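PDB 3GEE: tRNA modification GTPase MnmE from Chlorobium tepidum, which hydrolyses GTP and probably takes part in adding a carboxymethylaminomethyl group to the wobble uridine, U34, of certain tRNAs. Local coordinates for residues R413-N427 / E444-T456. Residues are numbered along the deposited sequence; the frame is centred on the assembly and turned at random.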
ATOM      1  N   ARG A 413     -27.043 -12.558   5.325  1.00 84.18           N
ATOM      2  CA  ARG A 413     -27.146 -13.859   4.661  1.00 83.19           C
ATOM      3  C   ARG A 413     -27.304 -15.012   5.652  1.00 82.36           C
ATOM      4  O   ARG A 413     -28.226 -15.830   5.516  1.00 82.45           O
ATOM      5  CB  ARG A 413     -25.944 -14.106   3.747  1.00 83.31           C
ATOM      6  CG  ARG A 413     -26.072 -15.350   2.871  1.00 83.58           C
ATOM      7  CD  ARG A 413     -24.799 -15.595   2.077  1.00 84.39           C
ATOM      8  NE  ARG A 413     -23.653 -15.885   2.937  1.00 85.29           N
ATOM      9  CZ  ARG A 413     -23.285 -17.109   3.315  1.00 85.55           C
ATOM     10  NH1 ARG A 413     -23.976 -18.169   2.911  1.00 85.13           N
ATOM     11  NH2 ARG A 413     -22.223 -17.274   4.098  1.00 85.71           N
ATOM     12  N   HIS A 414     -26.413 -15.063   6.645  1.00 81.23           N
ATOM     13  CA  HIS A 414     -26.445 -16.110   7.668  1.00 80.40           C
ATOM     14  C   HIS A 414     -27.725 -16.033   8.491  1.00 80.46           C
ATOM     15  O   HIS A 414     -28.403 -17.044   8.692  1.00 80.36           O
ATOM     16  CB  HIS A 414     -25.237 -16.019   8.599  1.00 80.04           C
ATOM     17  CG  HIS A 414     -23.959 -15.647   7.913  1.00 79.33           C
ATOM     18  ND1 HIS A 414     -22.903 -15.063   8.583  1.00 78.45           N
ATOM     19  CD2 HIS A 414     -23.570 -15.761   6.618  1.00 79.22           C
ATOM     20  CE1 HIS A 414     -21.914 -14.845   7.733  1.00 78.81           C
ATOM     21  NE2 HIS A 414     -22.294 -15.256   6.534  1.00 79.24           N
ATOM     22  N   TYR A 415     -28.045 -14.823   8.951  1.00 80.69           N
ATOM     23  CA  TYR A 415     -29.247 -14.561   9.740  1.00 81.07           C
ATOM     24  C   TYR A 415     -30.474 -15.151   9.055  1.00 81.77           C
ATOM     25  O   TYR A 415     -31.148 -16.015   9.622  1.00 81.81           O
ATOM     26  CB  TYR A 415     -29.395 -13.051   9.960  1.00 80.76           C
ATOM     27  CG  TYR A 415     -30.658 -12.580  10.654  1.00 80.68           C
ATOM     28  CD1 TYR A 415     -30.869 -12.812  12.017  1.00 80.60           C
ATOM     29  CD2 TYR A 415     -31.627 -11.857   9.953  1.00 80.91           C
ATOM     30  CE1 TYR A 415     -32.030 -12.358  12.656  1.00 80.25           C
ATOM     31  CE2 TYR A 415     -32.789 -11.396  10.581  1.00 80.50           C
ATOM     32  CZ  TYR A 415     -32.983 -11.648  11.929  1.00 80.50           C
ATOM     33  OH  TYR A 415     -34.130 -11.186  12.540  1.00 80.47           O
ATOM     34  N   GLU A 416     -30.728 -14.712   7.824  1.00 82.84           N
ATOM     35  CA  GLU A 416     -31.908 -15.141   7.071  1.00 84.10           C
ATOM     36  C   GLU A 416     -31.961 -16.654   6.919  1.00 84.84           C
ATOM     37  O   GLU A 416     -33.034 -17.254   7.000  1.00 85.04           O
ATOM     38  CB  GLU A 416     -31.961 -14.459   5.702  1.00 84.08           C
ATOM     39  CG  GLU A 416     -32.536 -13.042   5.735  1.00 84.41           C
ATOM     40  CD  GLU A 416     -32.238 -12.245   4.470  1.00 84.42           C
ATOM     41  OE1 GLU A 416     -31.148 -12.426   3.878  1.00 85.05           O
ATOM     42  OE2 GLU A 416     -33.095 -11.424   4.075  1.00 84.78           O
ATOM     43  N   ALA A 417     -30.796 -17.261   6.715  1.00 85.85           N
ATOM     44  CA  ALA A 417     -30.686 -18.709   6.608  1.00 86.99           C
ATOM     45  C   ALA A 417     -30.981 -19.411   7.939  1.00 87.86           C
ATOM     46  O   ALA A 417     -31.660 -20.440   7.960  1.00 87.92           O
ATOM     47  CB  ALA A 417     -29.315 -19.094   6.088  1.00 86.98           C
ATOM     48  N   LEU A 418     -30.472 -18.851   9.038  1.00 89.03           N
ATOM     49  CA  LEU A 418     -30.735 -19.381  10.380  1.00 90.26           C
ATOM     50  C   LEU A 418     -32.218 -19.273  10.724  1.00 91.26           C
ATOM     51  O   LEU A 418     -32.779 -20.151  11.389  1.00 91.42           O
ATOM     52  CB  LEU A 418     -29.895 -18.658  11.438  1.00 90.15           C
ATOM     53  CG  LEU A 418     -28.386 -18.923  11.531  1.00 90.55           C
ATOM     54  CD1 LEU A 418     -27.727 -17.943  12.500  1.00 90.68           C
ATOM     55  CD2 LEU A 418     -28.077 -20.361  11.932  1.00 90.61           C
ATOM     56  N   ARG A 419     -32.846 -18.191  10.269  1.00 92.41           N
ATOM     57  CA  ARG A 419     -34.289 -18.035  10.372  1.00 93.62           C
ATOM     58  C   ARG A 419     -34.989 -19.122   9.565  1.00 94.22           C
ATOM     59  O   ARG A 419     -35.818 -19.861  10.097  1.00 94.30           O
ATOM     60  CB  ARG A 419     -34.722 -16.653   9.881  1.00 93.77           C
ATOM     61  CG  ARG A 419     -34.552 -15.544  10.906  1.00 94.79           C
ATOM     62  CD  ARG A 419     -35.479 -14.377  10.590  1.00 96.31           C
ATOM     63  NE  ARG A 419     -35.023 -13.617   9.428  1.00 97.55           N
ATOM     64  CZ  ARG A 419     -35.776 -12.767   8.735  1.00 98.15           C
ATOM     65  NH1 ARG A 419     -35.254 -12.125   7.695  1.00 98.58           N
ATOM     66  NH2 ARG A 419     -37.045 -12.558   9.070  1.00 97.85           N
ATOM     67  N   ASN A 420     -34.632 -19.222   8.285  1.00 95.11           N
ATOM     68  CA  ASN A 420     -35.176 -20.240   7.391  1.00 96.05           C
ATOM     69  C   ASN A 420     -35.025 -21.656   7.940  1.00 96.67           C
ATOM     70  O   ASN A 420     -35.890 -22.509   7.722  1.00 96.78           O
ATOM     71  CB  ASN A 420     -34.532 -20.137   6.006  1.00 96.05           C
ATOM     72  CG  ASN A 420     -35.234 -19.136   5.109  1.00 96.46           C
ATOM     73  OD1 ASN A 420     -35.844 -19.635   4.038  1.00 96.88           O
ATOM     74  ND2 ASN A 420     -35.225 -17.932   5.367  1.00 97.02           N
ATOM     75  N   ALA A 421     -33.926 -21.891   8.653  1.00 97.47           N
ATOM     76  CA  ALA A 421     -33.676 -23.170   9.305  1.00 98.26           C
ATOM     77  C   ALA A 421     -34.628 -23.394  10.480  1.00 98.87           C
ATOM     78  O   ALA A 421     -35.269 -24.442  10.563  1.00 99.00           O
ATOM     79  CB  ALA A 421     -32.225 -23.268   9.756  1.00 98.19           C
ATOM     80  N   SER A 422     -34.731 -22.405  11.370  1.00 99.62           N
ATOM     81  CA  SER A 422     -35.582 -22.515  12.562  1.00100.43           C
ATOM     82  C   SER A 422     -37.079 -22.502  12.239  1.00101.01           C
ATOM     83  O   SER A 422     -37.895 -22.966  13.041  1.00101.05           O
ATOM     84  CB  SER A 422     -35.245 -21.425  13.580  1.00100.35           C
ATOM     85  OG  SER A 422     -35.433 -20.139  13.025  1.00100.63           O
ATOM     86  N   ASP A 423     -37.431 -21.964  11.071  1.00101.82           N
ATOM     87  CA  ASP A 423     -38.803 -22.022  10.564  1.00102.63           C
ATOM     88  C   ASP A 423     -39.135 -23.427  10.075  1.00103.18           C
ATOM     89  O   ASP A 423     -40.210 -23.956  10.370  1.00103.20           O
ATOM     90  CB  ASP A 423     -39.013 -21.007   9.437  1.00102.63           C
ATOM     91  CG  ASP A 423     -39.153 -19.581   9.947  1.00102.81           C
ATOM     92  OD1 ASP A 423     -39.375 -18.676   9.113  1.00103.10           O
ATOM     93  OD2 ASP A 423     -39.043 -19.359  11.173  1.00102.84           O
ATOM     94  N   ALA A 424     -38.204 -24.021   9.329  1.00103.91           N
ATOM     95  CA  ALA A 424     -38.311 -25.412   8.894  1.00104.59           C
ATOM     96  C   ALA A 424     -38.297 -26.355  10.100  1.00105.09           C
ATOM     97  O   ALA A 424     -38.993 -27.375  10.107  1.00105.18           O
ATOM     98  CB  ALA A 424     -37.186 -25.755   7.929  1.00104.52           C
ATOM     99  N   LEU A 425     -37.505 -25.995  11.112  1.00105.69           N
ATOM    100  CA  LEU A 425     -37.441 -26.722  12.383  1.00106.33           C
ATOM    101  C   LEU A 425     -38.749 -26.659  13.168  1.00106.76           C
ATOM    102  O   LEU A 425     -39.163 -27.655  13.768  1.00106.79           O
ATOM    103  CB  LEU A 425     -36.295 -26.186  13.246  1.00106.34           C
ATOM    104  CG  LEU A 425     -35.050 -27.019  13.590  1.00106.47           C
ATOM    105  CD1 LEU A 425     -34.730 -28.110  12.571  1.00106.65           C
ATOM    106  CD2 LEU A 425     -33.857 -26.095  13.787  1.00106.33           C
ATOM    107  N   GLN A 426     -39.387 -25.489  13.164  1.00107.31           N
ATOM    108  CA  GLN A 426     -40.684 -25.316  13.818  1.00107.86           C
ATOM    109  C   GLN A 426     -41.784 -26.024  13.036  1.00108.23           C
ATOM    110  O   GLN A 426     -42.713 -26.573  13.630  1.00108.19           O
ATOM    111  CB  GLN A 426     -41.027 -23.836  13.988  1.00107.84           C
ATOM    112  CG  GLN A 426     -42.130 -23.577  15.010  1.00107.78           C
ATOM    113  CD  GLN A 426     -42.724 -22.189  14.898  1.00107.74           C
ATOM    114  OE1 GLN A 426     -42.618 -21.381  15.820  1.00107.76           O
ATOM    115  NE2 GLN A 426     -43.354 -21.901  13.762  1.00107.67           N
ATOM    116  N   ASN A 427     -41.672 -26.002  11.707  1.00108.80           N
ATOM    117  CA  ASN A 427     -42.575 -26.747  10.831  1.00109.40           C
ATOM    118  C   ASN A 427     -42.585 -28.232  11.179  1.00109.83           C
ATOM    119  O   ASN A 427     -43.631 -28.881  11.146  1.00109.88           O
ATOM    120  CB  ASN A 427     -42.192 -26.555   9.360  1.00109.36           C
ATOM    121  CG  ASN A 427     -42.573 -25.183   8.823  1.00109.36           C
ATOM    122  OD1 ASN A 427     -43.319 -24.431   9.454  1.00109.24           O
ATOM    123  ND2 ASN A 427     -42.057 -24.853   7.644  1.00109.32           N
ATOM    124  N   GLU A 444     -38.914 -31.308   5.857  1.00111.26           N
ATOM    125  CA  GLU A 444     -38.572 -30.151   6.687  1.00111.03           C
ATOM    126  C   GLU A 444     -37.189 -30.272   7.323  1.00110.85           C
ATOM    127  O   GLU A 444     -36.469 -29.279   7.445  1.00110.84           O
ATOM    128  CB  GLU A 444     -39.635 -29.921   7.769  1.00111.04           C
ATOM    129  CG  GLU A 444     -41.052 -29.687   7.239  1.00111.00           C
ATOM    130  CD  GLU A 444     -41.140 -28.535   6.248  1.00110.95           C
ATOM    131  OE1 GLU A 444     -40.666 -27.424   6.567  1.00110.88           O
ATOM    132  OE2 GLU A 444     -41.695 -28.745   5.149  1.00110.92           O
ATOM    133  N   LEU A 445     -36.826 -31.487   7.728  1.00110.61           N
ATOM    134  CA  LEU A 445     -35.532 -31.739   8.357  1.00110.38           C
ATOM    135  C   LEU A 445     -34.387 -31.562   7.368  1.00110.18           C
ATOM    136  O   LEU A 445     -33.344 -31.007   7.716  1.00110.16           O
ATOM    137  CB  LEU A 445     -35.483 -33.141   8.973  1.00110.44           C
ATOM    138  CG  LEU A 445     -36.519 -33.531  10.032  1.00110.54           C
ATOM    139  CD1 LEU A 445     -36.322 -34.988  10.405  1.00110.62           C
ATOM    140  CD2 LEU A 445     -36.442 -32.642  11.273  1.00110.64           C
ATOM    141  N   ARG A 446     -34.594 -32.033   6.137  1.00109.92           N
ATOM    142  CA  ARG A 446     -33.626 -31.838   5.056  1.00109.68           C
ATOM    143  C   ARG A 446     -33.537 -30.380   4.625  1.00109.48           C
ATOM    144  O   ARG A 446     -32.501 -29.944   4.121  1.00109.48           O
ATOM    145  CB  ARG A 446     -33.954 -32.711   3.842  1.00109.67           C
ATOM    146  CG  ARG A 446     -33.175 -34.011   3.788  1.00109.63           C
ATOM    147  CD  ARG A 446     -32.435 -34.150   2.464  1.00109.64           C
ATOM    148  NE  ARG A 446     -31.234 -33.311   2.424  1.00109.62           N
ATOM    149  CZ  ARG A 446     -30.392 -33.237   1.395  1.00109.43           C
ATOM    150  NH1 ARG A 446     -29.335 -32.443   1.467  1.00109.21           N
ATOM    151  NH2 ARG A 446     -30.600 -33.950   0.295  1.00109.50           N
ATOM    152  N   ALA A 447     -34.628 -29.642   4.818  1.00109.21           N
ATOM    153  CA  ALA A 447     -34.662 -28.213   4.525  1.00108.94           C
ATOM    154  C   ALA A 447     -33.798 -27.424   5.507  1.00108.71           C
ATOM    155  O   ALA A 447     -33.113 -26.482   5.112  1.00108.62           O
ATOM    156  CB  ALA A 447     -36.096 -27.701   4.534  1.00108.96           C
ATOM    157  N   ALA A 448     -33.829 -27.825   6.779  1.00108.48           N
ATOM    158  CA  ALA A 448     -33.039 -27.180   7.829  1.00108.32           C
ATOM    159  C   ALA A 448     -31.540 -27.426   7.652  1.00108.26           C
ATOM    160  O   ALA A 448     -30.742 -26.488   7.721  1.00108.25           O
ATOM    161  CB  ALA A 448     -33.496 -27.648   9.196  1.00108.28           C
ATOM    162  N   LEU A 449     -31.172 -28.687   7.425  1.00108.15           N
ATOM    163  CA  LEU A 449     -29.787 -29.072   7.139  1.00107.99           C
ATOM    164  C   LEU A 449     -29.271 -28.396   5.868  1.00107.87           C
ATOM    165  O   LEU A 449     -28.084 -28.077   5.762  1.00107.92           O
ATOM    166  CB  LEU A 449     -29.657 -30.602   7.052  1.00108.02           C
ATOM    167  CG  LEU A 449     -28.585 -31.233   6.151  1.00108.05           C
ATOM    168  CD1 LEU A 449     -27.801 -32.313   6.876  1.00107.96           C
ATOM    169  CD2 LEU A 449     -29.199 -31.772   4.862  1.00108.09           C
ATOM    170  N   ASP A 450     -30.176 -28.185   4.915  1.00107.66           N
ATOM    171  CA  ASP A 450     -29.864 -27.480   3.679  1.00107.52           C
ATOM    172  C   ASP A 450     -29.572 -26.005   3.960  1.00107.32           C
ATOM    173  O   ASP A 450     -28.677 -25.419   3.347  1.00107.35           O
ATOM    174  CB  ASP A 450     -31.028 -27.607   2.692  1.00107.62           C
ATOM    175  CG  ASP A 450     -30.570 -27.740   1.251  1.00107.84           C
ATOM    176  OD1 ASP A 450     -29.670 -26.979   0.825  1.00107.74           O
ATOM    177  OD2 ASP A 450     -31.130 -28.604   0.539  1.00108.04           O
ATOM    178  N   TYR A 451     -30.320 -25.420   4.896  1.00107.02           N
ATOM    179  CA  TYR A 451     -30.171 -24.006   5.240  1.00106.70           C
ATOM    180  C   TYR A 451     -28.938 -23.728   6.093  1.00106.51           C
ATOM    181  O   TYR A 451     -28.214 -22.767   5.834  1.00106.57           O
ATOM    182  CB  TYR A 451     -31.434 -23.459   5.916  1.00106.65           C
ATOM    183  CG  TYR A 451     -32.605 -23.256   4.974  1.00106.66           C
ATOM    184  CD1 TYR A 451     -32.419 -22.714   3.699  1.00106.68           C
ATOM    185  CD2 TYR A 451     -33.902 -23.589   5.363  1.00106.61           C
ATOM    186  CE1 TYR A 451     -33.493 -22.523   2.834  1.00106.58           C
ATOM    187  CE2 TYR A 451     -34.983 -23.400   4.504  1.00106.49           C
ATOM    188  CZ  TYR A 451     -34.770 -22.866   3.244  1.00106.48           C
ATOM    189  OH  TYR A 451     -35.833 -22.676   2.392  1.00106.48           O
ATOM    190  N   VAL A 452     -28.704 -24.564   7.102  1.00106.22           N
ATOM    191  CA  VAL A 452     -27.521 -24.442   7.956  1.00106.01           C
ATOM    192  C   VAL A 452     -26.249 -24.645   7.126  1.00105.97           C
ATOM    193  O   VAL A 452     -25.244 -23.960   7.328  1.00105.85           O
ATOM    194  CB  VAL A 452     -27.569 -25.434   9.148  1.00105.97           C
ATOM    195  CG1 VAL A 452     -26.294 -25.364   9.981  1.00105.86           C
ATOM    196  CG2 VAL A 452     -28.775 -25.147  10.022  1.00105.90           C
ATOM    197  N   GLY A 453     -26.319 -25.572   6.176  1.00105.98           N
ATOM    198  CA  GLY A 453     -25.194 -25.882   5.300  1.00106.04           C
ATOM    199  C   GLY A 453     -24.868 -24.804   4.284  1.00106.01           C
ATOM    200  O   GLY A 453     -23.717 -24.669   3.869  1.00106.10           O
ATOM    201  N   GLN A 454     -25.878 -24.037   3.878  1.00105.97           N
ATOM    202  CA  GLN A 454     -25.693 -22.965   2.898  1.00105.95           C
ATOM    203  C   GLN A 454     -24.794 -21.843   3.408  1.00105.80           C
ATOM    204  O   GLN A 454     -24.085 -21.205   2.626  1.00105.68           O
ATOM    205  CB  GLN A 454     -27.043 -22.393   2.461  1.00105.94           C
ATOM    206  CG  GLN A 454     -27.609 -23.048   1.213  1.00106.13           C
ATOM    207  CD  GLN A 454     -29.038 -22.633   0.915  1.00106.19           C
ATOM    208  OE1 GLN A 454     -29.450 -21.508   1.206  1.00106.43           O
ATOM    209  NE2 GLN A 454     -29.804 -23.547   0.325  1.00106.66           N
ATOM    210  N   ILE A 455     -24.823 -21.612   4.716  1.00105.74           N
ATOM    211  CA  ILE A 455     -24.048 -20.530   5.311  1.00105.75           C
ATOM    212  C   ILE A 455     -22.554 -20.865   5.355  1.00105.85           C
ATOM    213  O   ILE A 455     -21.716 -19.964   5.358  1.00105.96           O
ATOM    214  CB  ILE A 455     -24.600 -20.084   6.705  1.00105.70           C
ATOM    215  CG1 ILE A 455     -23.756 -20.614   7.861  1.00105.73           C
ATOM    216  CG2 ILE A 455     -26.067 -20.472   6.879  1.00105.66           C
ATOM    217  CD1 ILE A 455     -23.676 -19.638   9.005  1.00106.21           C
ATOM    218  N   THR A 456     -22.230 -22.157   5.371  1.00105.96           N
ATOM    219  CA  THR A 456     -20.839 -22.612   5.390  1.00106.07           C
ATOM    220  C   THR A 456     -20.346 -23.007   3.997  1.00106.30           C
ATOM    221  O   THR A 456     -19.169 -23.312   3.812  1.00106.32           O
ATOM    222  CB  THR A 456     -20.623 -23.789   6.373  1.00105.99           C
ATOM    223  OG1 THR A 456     -21.448 -24.897   5.994  1.00105.99           O
ATOM    224  CG2 THR A 456     -20.957 -23.374   7.796  1.00105.92           C
TER
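Tyr451 lies across Asn420 where two antiparallel helices of the MnmE helical domain pack as neighbours in a bundle, a worked example of how alanines let helices come close. The axes of the two segments come within 8.1 Å, their N-to-C directions 166° apart, and Ala421 and Ala448 bring their CA atoms within 4.3 Å.

Tyr451 can be followed outward. Its CB faces both Ala417 O and the methyl carbon CB of Ala421. With CG anti to the carbonyl carbon (chi1 -73°), the ring reaches across the partner helix: CG and CD1 pass Asn420 CB, CD2 and CE2 run beside Asn420 O, CZ nears Asn420 OD1, and OH ends 3.5 Å from that same OD1. Asn420 CB sits over the ring centre, 3.6 Å from the centroid, a CH-pi contact, while its amide stands steeply to the ring and donates through ND2 to Glu416 O.

Toward helices 168-177 and 203-232 the seam is apolar, Leu425 CD1 touching Ala448 CB and Ala421 CB meeting Val452 CG2; Ala417 CB packs separately on Ile455 CG2. Polar clasps hold both ends. Asn427 ND2 donates a hydrogen bond to Glu444 OE1 from above the carboxylate plane; Arg413, also salt-bridged to Glu144, spends its guanidinium edge on two carbonyls, NH1 on Gln454 O and, straighter, NH2 on Ile455 O at 3.0 Å.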